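Local coordinates for protein copper-containing nitrite reductase (Hyphomicrobium denitrificans 1NES1, PDB 6TFO) that probably catalyses the one-electron reduction of nitrite to nitric oxide at a copper centre, with cytochrome c as electron donor, at residues T173-G178 and T187-N192; T207-L212 and E246-F251; I221-F226 and Y261-P266. One frame throughout, in Å; residues are numbered along the deposited sequence.

Contact 1. Residues T173-G178 and T187-N192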
# COMPACT_ATOMS: atom_id res chain seq x y z
N THR C 173 -30.80 25.41 -23.69
CA THR C 173 -29.85 24.55 -22.94
C THR C 173 -28.57 25.37 -22.75
O THR C 173 -27.97 25.78 -23.76
CB THR C 173 -29.71 23.19 -23.62
OG1 THR C 173 -29.19 23.33 -24.94
CG2 THR C 173 -31.03 22.46 -23.69
N VAL C 174 -28.23 25.64 -21.49
CA VAL C 174 -27.08 26.50 -21.06
C VAL C 174 -26.18 25.70 -20.11
O VAL C 174 -26.71 25.19 -19.09
CB VAL C 174 -27.58 27.78 -20.39
CG1 VAL C 174 -26.43 28.59 -19.82
CG2 VAL C 174 -28.43 28.61 -21.33
N GLU C 175 -24.89 25.60 -20.45
CA GLU C 175 -23.82 25.03 -19.59
C GLU C 175 -23.18 26.21 -18.85
O GLU C 175 -22.86 27.23 -19.52
CB GLU C 175 -22.80 24.26 -20.41
CG GLU C 175 -23.41 23.18 -21.28
CD GLU C 175 -22.46 22.52 -22.26
OE1 GLU C 175 -22.86 21.55 -22.94
OE2 GLU C 175 -21.34 22.99 -22.37
N LEU C 176 -23.10 26.15 -17.53
CA LEU C 176 -22.59 27.30 -16.74
C LEU C 176 -22.21 26.85 -15.33
O LEU C 176 -22.78 25.86 -14.84
CB LEU C 176 -23.64 28.42 -16.72
CG LEU C 176 -24.67 28.35 -15.60
CD1 LEU C 176 -25.51 29.61 -15.56
CD2 LEU C 176 -25.58 27.14 -15.75
N LYS C 177 -21.23 27.54 -14.74
CA LYS C 177 -20.79 27.34 -13.35
C LYS C 177 -21.87 27.91 -12.45
O LYS C 177 -22.36 29.03 -12.74
CB LYS C 177 -19.45 28.02 -13.06
CG LYS C 177 -18.23 27.19 -13.42
CD LYS C 177 -16.96 28.01 -13.46
CE LYS C 177 -15.91 27.44 -14.39
NZ LYS C 177 -14.88 28.45 -14.72
N GLY C 178 -22.20 27.16 -11.40
CA GLY C 178 -23.23 27.53 -10.42
C GLY C 178 -22.71 27.39 -9.01
O GLY C 178 -21.73 26.66 -8.83
N THR C 187 -20.03 22.80 -12.49
CA THR C 187 -20.47 23.14 -13.86
C THR C 187 -21.81 22.44 -14.07
O THR C 187 -21.82 21.20 -14.22
CB THR C 187 -19.41 22.81 -14.91
OG1 THR C 187 -18.30 23.67 -14.67
CG2 THR C 187 -19.90 22.99 -16.33
N TYR C 188 -22.88 23.22 -14.00
CA TYR C 188 -24.26 22.77 -14.26
C TYR C 188 -24.52 22.82 -15.76
O TYR C 188 -23.97 23.71 -16.47
CB TYR C 188 -25.25 23.65 -13.50
CG TYR C 188 -25.21 23.49 -12.00
CD1 TYR C 188 -24.34 24.23 -11.22
CD2 TYR C 188 -26.07 22.61 -11.35
CE1 TYR C 188 -24.33 24.12 -9.84
CE2 TYR C 188 -26.07 22.49 -9.97
CZ TYR C 188 -25.20 23.24 -9.22
OH TYR C 188 -25.17 23.08 -7.86
N TRP C 189 -25.31 21.85 -16.22
CA TRP C 189 -26.06 21.87 -17.50
C TRP C 189 -27.55 22.06 -17.18
O TRP C 189 -28.06 21.31 -16.33
CB TRP C 189 -25.80 20.60 -18.32
CG TRP C 189 -24.36 20.30 -18.57
CD1 TRP C 189 -23.32 21.17 -18.43
CD2 TRP C 189 -23.81 19.07 -19.06
NE1 TRP C 189 -22.15 20.54 -18.77
CE2 TRP C 189 -22.42 19.25 -19.15
CE3 TRP C 189 -24.34 17.83 -19.40
CZ2 TRP C 189 -21.56 18.24 -19.59
CZ3 TRP C 189 -23.50 16.83 -19.84
CH2 TRP C 189 -22.12 17.04 -19.94
N THR C 190 -28.21 23.01 -17.83
CA THR C 190 -29.58 23.46 -17.44
C THR C 190 -30.46 23.73 -18.66
O THR C 190 -29.94 23.95 -19.77
CB THR C 190 -29.52 24.74 -16.61
OG1 THR C 190 -29.09 25.79 -17.47
CG2 THR C 190 -28.60 24.61 -15.41
N PHE C 191 -31.77 23.74 -18.41
CA PHE C 191 -32.77 24.45 -19.23
C PHE C 191 -32.90 25.85 -18.62
O PHE C 191 -33.29 25.96 -17.44
CB PHE C 191 -34.06 23.62 -19.26
CG PHE C 191 -33.94 22.24 -19.87
CD1 PHE C 191 -33.86 22.07 -21.24
CD2 PHE C 191 -33.99 21.11 -19.08
CE1 PHE C 191 -33.82 20.80 -21.79
CE2 PHE C 191 -33.95 19.84 -19.63
CZ PHE C 191 -33.88 19.68 -20.99
N ASN C 192 -32.46 26.88 -19.36
CA ASN C 192 -32.70 28.31 -19.06
C ASN C 192 -31.95 28.72 -17.79
O ASN C 192 -32.42 29.61 -17.07
CB ASN C 192 -34.20 28.60 -19.01
CG ASN C 192 -34.79 28.51 -20.40
OD1 ASN C 192 -34.94 27.43 -20.96
ND2 ASN C 192 -35.01 29.66 -21.01
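E175 and W189 face each other in the antiparallel beta hairpin of a cupredoxin domain, a non-hydrogen-bonded pair on the copper side of the sheet. With E175 CG anti to the carbonyl carbon (chi1 -54°) and the chain extended beyond it, the acid runs alongside the tryptophan, CG 3.5 Å from W189 CD1. Its carboxylate carbon lies over one face of the indole, the two planes only 25° apart. The carboxylate is gripped from beyond the hairpin: OE2 takes the N-H of L219, and OE1 those of M220 and of the imidazole of H222, a copper ligand. E175 is thus a second-shell residue orienting that histidine, while W189 also meets the ring of the ligand H271. Further along this face, T173 CG2 touches F191 CE1 at 3.8 Å, the two side chains pointing the same way, and T173 OG1 bonds to N214 OD1.

The opposite face carries V174, L176, Y188 and T190. T190 OG1 sits between the backbone N and carbonyl carbon (chi1 69°), from where it bonds to V174 O at 2.9 Å; because T190 N also donates to V174 O, one residue doubly grips this carbonyl. T190 CG2 meets L176 CD2 crosswise at 4.0 Å. The phenol of Y188 reaches out to G333 O, and its ring passes the side-chain-free G178, CD1 lying 3.6 Å from G178 CA.

Contact 2. Residues T207-L212 and E246-F251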
# COMPACT_ATOMS: atom_id res chain seq x y z
N THR C 207 -51.77 21.54 -28.40
CA THR C 207 -50.65 21.22 -29.33
C THR C 207 -49.45 22.08 -28.90
O THR C 207 -49.57 23.32 -28.88
CB THR C 207 -51.12 21.41 -30.78
OG1 THR C 207 -51.93 20.28 -31.09
CG2 THR C 207 -49.99 21.48 -31.79
N VAL C 208 -48.35 21.43 -28.52
CA VAL C 208 -47.11 22.09 -28.00
C VAL C 208 -46.13 22.22 -29.16
O VAL C 208 -45.80 21.18 -29.80
CB VAL C 208 -46.50 21.33 -26.80
CG1 VAL C 208 -45.14 21.88 -26.42
CG2 VAL C 208 -47.43 21.33 -25.59
N GLU C 209 -45.79 23.48 -29.49
CA GLU C 209 -44.75 23.87 -30.47
C GLU C 209 -43.49 24.19 -29.68
O GLU C 209 -43.38 25.33 -29.16
CB GLU C 209 -45.20 25.07 -31.31
CG GLU C 209 -44.16 25.58 -32.29
CD GLU C 209 -44.56 26.89 -32.95
OE1 GLU C 209 -43.73 27.80 -33.04
OE2 GLU C 209 -45.73 27.00 -33.35
N LEU C 210 -42.61 23.20 -29.54
CA LEU C 210 -41.40 23.32 -28.69
C LEU C 210 -40.22 23.75 -29.54
O LEU C 210 -39.88 23.02 -30.50
CB LEU C 210 -41.06 21.99 -28.02
CG LEU C 210 -39.88 22.15 -27.07
CD1 LEU C 210 -40.37 22.44 -25.65
CD2 LEU C 210 -39.00 20.93 -27.13
N HIS C 211 -39.61 24.87 -29.16
CA HIS C 211 -38.32 25.36 -29.70
C HIS C 211 -37.23 25.08 -28.66
O HIS C 211 -37.35 25.63 -27.54
CB HIS C 211 -38.45 26.84 -30.04
CG HIS C 211 -39.30 27.11 -31.23
ND1 HIS C 211 -38.76 27.55 -32.43
CD2 HIS C 211 -40.62 26.99 -31.43
CE1 HIS C 211 -39.74 27.70 -33.31
NE2 HIS C 211 -40.89 27.36 -32.72
N LEU C 212 -36.25 24.23 -28.99
CA LEU C 212 -35.03 24.04 -28.14
C LEU C 212 -33.83 24.72 -28.81
O LEU C 212 -33.37 24.22 -29.86
CB LEU C 212 -34.79 22.55 -27.91
CG LEU C 212 -33.94 22.23 -26.68
CD1 LEU C 212 -34.27 20.85 -26.12
CD2 LEU C 212 -32.45 22.33 -27.00
N GLU C 246 -30.78 25.18 -33.27
CA GLU C 246 -32.17 25.15 -32.75
C GLU C 246 -32.90 23.98 -33.40
O GLU C 246 -32.71 23.76 -34.62
CB GLU C 246 -32.90 26.46 -33.02
CG GLU C 246 -34.29 26.47 -32.42
CD GLU C 246 -35.17 27.63 -32.81
OE1 GLU C 246 -36.38 27.41 -32.97
OE2 GLU C 246 -34.65 28.74 -32.92
N THR C 247 -33.64 23.22 -32.60
CA THR C 247 -34.62 22.21 -33.09
C THR C 247 -36.00 22.72 -32.70
O THR C 247 -36.11 23.46 -31.70
CB THR C 247 -34.35 20.80 -32.56
OG1 THR C 247 -34.28 20.85 -31.13
CG2 THR C 247 -33.09 20.22 -33.16
N VAL C 248 -36.99 22.36 -33.50
CA VAL C 248 -38.42 22.66 -33.25
C VAL C 248 -39.15 21.32 -33.38
O VAL C 248 -38.93 20.65 -34.41
CB VAL C 248 -38.97 23.70 -34.23
CG1 VAL C 248 -40.39 24.08 -33.89
CG2 VAL C 248 -38.09 24.94 -34.29
N VAL C 249 -39.92 20.93 -32.37
CA VAL C 249 -40.82 19.73 -32.45
C VAL C 249 -42.23 20.19 -32.07
O VAL C 249 -42.35 21.08 -31.21
CB VAL C 249 -40.28 18.59 -31.56
CG1 VAL C 249 -40.29 18.95 -30.08
CG2 VAL C 249 -41.04 17.29 -31.81
N THR C 250 -43.27 19.63 -32.69
CA THR C 250 -44.68 19.80 -32.23
C THR C 250 -45.15 18.45 -31.69
O THR C 250 -44.81 17.41 -32.30
CB THR C 250 -45.57 20.37 -33.33
OG1 THR C 250 -44.85 20.36 -34.56
CG2 THR C 250 -45.98 21.79 -33.04
N PHE C 251 -45.88 18.46 -30.58
CA PHE C 251 -46.50 17.23 -30.01
C PHE C 251 -47.80 17.60 -29.30
O PHE C 251 -47.93 18.74 -28.79
CB PHE C 251 -45.48 16.50 -29.12
CG PHE C 251 -45.20 17.17 -27.80
CD1 PHE C 251 -44.29 18.21 -27.71
CD2 PHE C 251 -45.86 16.77 -26.65
CE1 PHE C 251 -44.04 18.83 -26.49
CE2 PHE C 251 -45.61 17.40 -25.44
CZ PHE C 251 -44.69 18.42 -25.36
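E246 opens its strand with an extended side chain that carries OE1 to the edge of the H211 ring, where ND1 donates to it; the modelled separation of 2.4 Å is too short to be trusted in detail. On the other side of the imidazole, H211 NE2 donates to the anti lone pair of E209 OE1, 2.9 Å away; a carboxylate near each ring nitrogen probably limits the ring's rotation and may favour a protonated imidazole. T247 pairs with L212 through both backbone N-H groups, and its OG1 is hydrogen-bonded to OG1 of T241. V248 returns to the histidine face: its two methyls lie over one face of the H211 ring, with CG1 3.7 Å from the ring centroid in a CH-pi contact. V249 is on the buried face, its CG1 placed between backbone N and carbonyl carbon (chi1 64°) and resting 3.8 Å from L210 CB. T250 lays CG2 against E209 CA at 3.5 Å, while its hydroxyl bonds to G446 O of the second subunit. F251 ends the run with V208 CB over its ring face, 3.9 Å from the centroid, a CH-pi contact.

In this cupredoxin sheet, strand 207-214 lies between strands 166-181 and 246-252, L210 and L212 pack on V224 on the face opposite H211, and at T250 and F251 a strand of the second subunit continues the sheet antiparallel.

Contact 3. Residues I221-F226 and Y261-P266. With CU (copper (II) ion), chain J; CU (copper (II) ion), chain K.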
# COMPACT_ATOMS: atom_id res chain seq x y z
N ILE C 221 -23.97 18.54 -27.25
CA ILE C 221 -25.35 18.37 -27.80
C ILE C 221 -26.31 18.30 -26.60
O ILE C 221 -25.95 17.73 -25.57
CB ILE C 221 -25.40 17.12 -28.72
CG1 ILE C 221 -24.49 17.26 -29.95
CG2 ILE C 221 -26.83 16.80 -29.11
CD1 ILE C 221 -24.26 15.96 -30.71
N HIS C 222 -27.48 18.93 -26.70
CA HIS C 222 -28.59 18.79 -25.71
C HIS C 222 -29.90 18.45 -26.42
O HIS C 222 -30.01 18.64 -27.65
CB HIS C 222 -28.71 20.05 -24.85
CG HIS C 222 -27.51 20.24 -24.00
ND1 HIS C 222 -27.25 19.44 -22.93
CD2 HIS C 222 -26.47 21.10 -24.11
CE1 HIS C 222 -26.12 19.81 -22.38
NE2 HIS C 222 -25.62 20.83 -23.08
N SER C 223 -30.87 17.97 -25.64
CA SER C 223 -32.16 17.44 -26.14
C SER C 223 -33.22 17.57 -25.04
O SER C 223 -32.91 18.13 -23.97
CB SER C 223 -31.98 16.02 -26.59
OG SER C 223 -31.61 15.19 -25.49
N VAL C 224 -34.43 17.08 -25.30
CA VAL C 224 -35.47 16.97 -24.24
C VAL C 224 -36.39 15.79 -24.56
O VAL C 224 -36.76 15.62 -25.73
CB VAL C 224 -36.24 18.28 -24.07
CG1 VAL C 224 -36.94 18.70 -25.34
CG2 VAL C 224 -37.21 18.20 -22.92
N ASP C 225 -36.65 14.99 -23.53
CA ASP C 225 -37.67 13.93 -23.45
C ASP C 225 -38.67 14.44 -22.42
O ASP C 225 -38.23 14.76 -21.30
CB ASP C 225 -37.00 12.60 -23.07
CG ASP C 225 -37.90 11.48 -22.57
OD1 ASP C 225 -39.12 11.66 -22.61
OD2 ASP C 225 -37.35 10.42 -22.14
N PHE C 226 -39.93 14.63 -22.83
CA PHE C 226 -41.09 14.91 -21.94
C PHE C 226 -41.85 13.61 -21.68
O PHE C 226 -42.27 12.94 -22.66
CB PHE C 226 -42.07 15.89 -22.57
CG PHE C 226 -41.47 17.19 -23.03
CD1 PHE C 226 -41.35 18.25 -22.15
CD2 PHE C 226 -41.07 17.35 -24.34
CE1 PHE C 226 -40.86 19.46 -22.57
CE2 PHE C 226 -40.54 18.56 -24.75
CZ PHE C 226 -40.44 19.61 -23.87
N TYR C 261 -39.74 16.21 -17.32
CA TYR C 261 -38.96 16.26 -18.59
C TYR C 261 -37.48 16.37 -18.20
O TYR C 261 -37.16 16.85 -17.06
CB TYR C 261 -39.45 17.39 -19.49
CG TYR C 261 -39.12 18.80 -19.04
CD1 TYR C 261 -39.96 19.50 -18.19
CD2 TYR C 261 -37.97 19.44 -19.49
CE1 TYR C 261 -39.67 20.79 -17.79
CE2 TYR C 261 -37.67 20.74 -19.10
CZ TYR C 261 -38.53 21.42 -18.25
OH TYR C 261 -38.26 22.70 -17.85
N HIS C 262 -36.60 15.88 -19.08
CA HIS C 262 -35.12 15.84 -18.87
C HIS C 262 -34.44 15.82 -20.24
O HIS C 262 -35.07 15.39 -21.22
CB HIS C 262 -34.70 14.66 -17.99
CG HIS C 262 -35.10 13.30 -18.47
ND1 HIS C 262 -34.46 12.66 -19.53
CD2 HIS C 262 -36.06 12.44 -18.04
CE1 HIS C 262 -35.02 11.48 -19.74
NE2 HIS C 262 -36.02 11.33 -18.83
N CYS C 263 -33.18 16.25 -20.28
CA CYS C 263 -32.28 16.02 -21.44
C CYS C 263 -32.17 14.51 -21.70
O CYS C 263 -32.23 13.73 -20.74
CB CYS C 263 -30.92 16.66 -21.19
SG CYS C 263 -29.82 16.56 -22.62
N ALA C 264 -32.07 14.11 -22.97
CA ALA C 264 -31.94 12.69 -23.39
C ALA C 264 -30.84 12.58 -24.44
O ALA C 264 -31.06 11.87 -25.43
CB ALA C 264 -33.25 12.18 -23.90
N THR C 265 -29.73 13.31 -24.24
CA THR C 265 -28.44 13.19 -24.98
C THR C 265 -27.49 12.34 -24.14
O THR C 265 -27.29 12.62 -22.95
CB THR C 265 -27.89 14.58 -25.34
OG1 THR C 265 -28.86 15.25 -26.15
CG2 THR C 265 -26.57 14.51 -26.09
N PRO C 266 -26.86 11.29 -24.70
CA PRO C 266 -25.97 10.44 -23.90
C PRO C 266 -24.75 11.21 -23.38
O PRO C 266 -24.28 12.12 -24.08
CB PRO C 266 -25.53 9.35 -24.88
CG PRO C 266 -26.50 9.43 -26.06
CD PRO C 266 -26.95 10.87 -26.11
CU CU J . -28.17 17.82 -22.11
CU CU K . -37.27 9.79 -18.81
O HOH W 1 -36.75 8.42 -20.28
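D225 and H262 form a hydrogen-bonded antiparallel pair where a cupredoxin sheet gives way to the copper-binding loops of a nitrite reductase. D225 CB lies 3.9 Å from A264 CB. With CG anti to the backbone N (chi1 164°), the carboxylate runs beside the imidazole, CG facing H262 CE1 and the two planes 64° apart. OD2, at the tip, takes a hydrogen bond at 2.8 Å from the water bound to the type 2 copper, so D225 reaches that metal through its water ligand, as the active-site aspartate does in this family. H262 NE2 binds this copper at 2.0 Å; H227 of the same chain and, from the second subunit, H419 complete the site.

The next residue serves the type 1 copper: C263 SG binds it at 2.1 Å and H222 ND1 at 2.0 Å, with H271 and M276 as the other ligands. Behind the cysteine, S223 OG accepts from A264 N at 2.8 Å and donates to T265 OG1 at 2.8 Å, while S223 N gives C263 SG a weak bond. Replacing this serine by an alanine takes the hydroxyl away and is likely to leave A264 N without its acceptor and T265 OG1 without this donor. H262 and C263, adjacent in sequence, link the two copper sites through the chain, and H262 ND1 donates to C263 O at 2.8 Å, with that oxygen in the ring plane.

Overall arrangement
Contact 3 is the most buried of the three and the only one to contain copper ligands, its chemistry being metal bonds and short polar links between loops. Contacts 1 and 2 are partly buried strand pairings in one sheet, whose strands 166-181 and 207-214 are neighbours; T173 CG2 of contact 1 meets L212 CD2 of contact 2. Each backs contact 3 differently: contact 1 gives polar second-shell support and sets F191 CZ against S223 and C263, whereas contact 2 gives apolar packing, with L210 CD1 on F226 CZ. In contact 2 the histidine-carboxylate chemistry gathers round H211, on the face opposite the leucines. All three touch the second subunit, contact 1 only through W189.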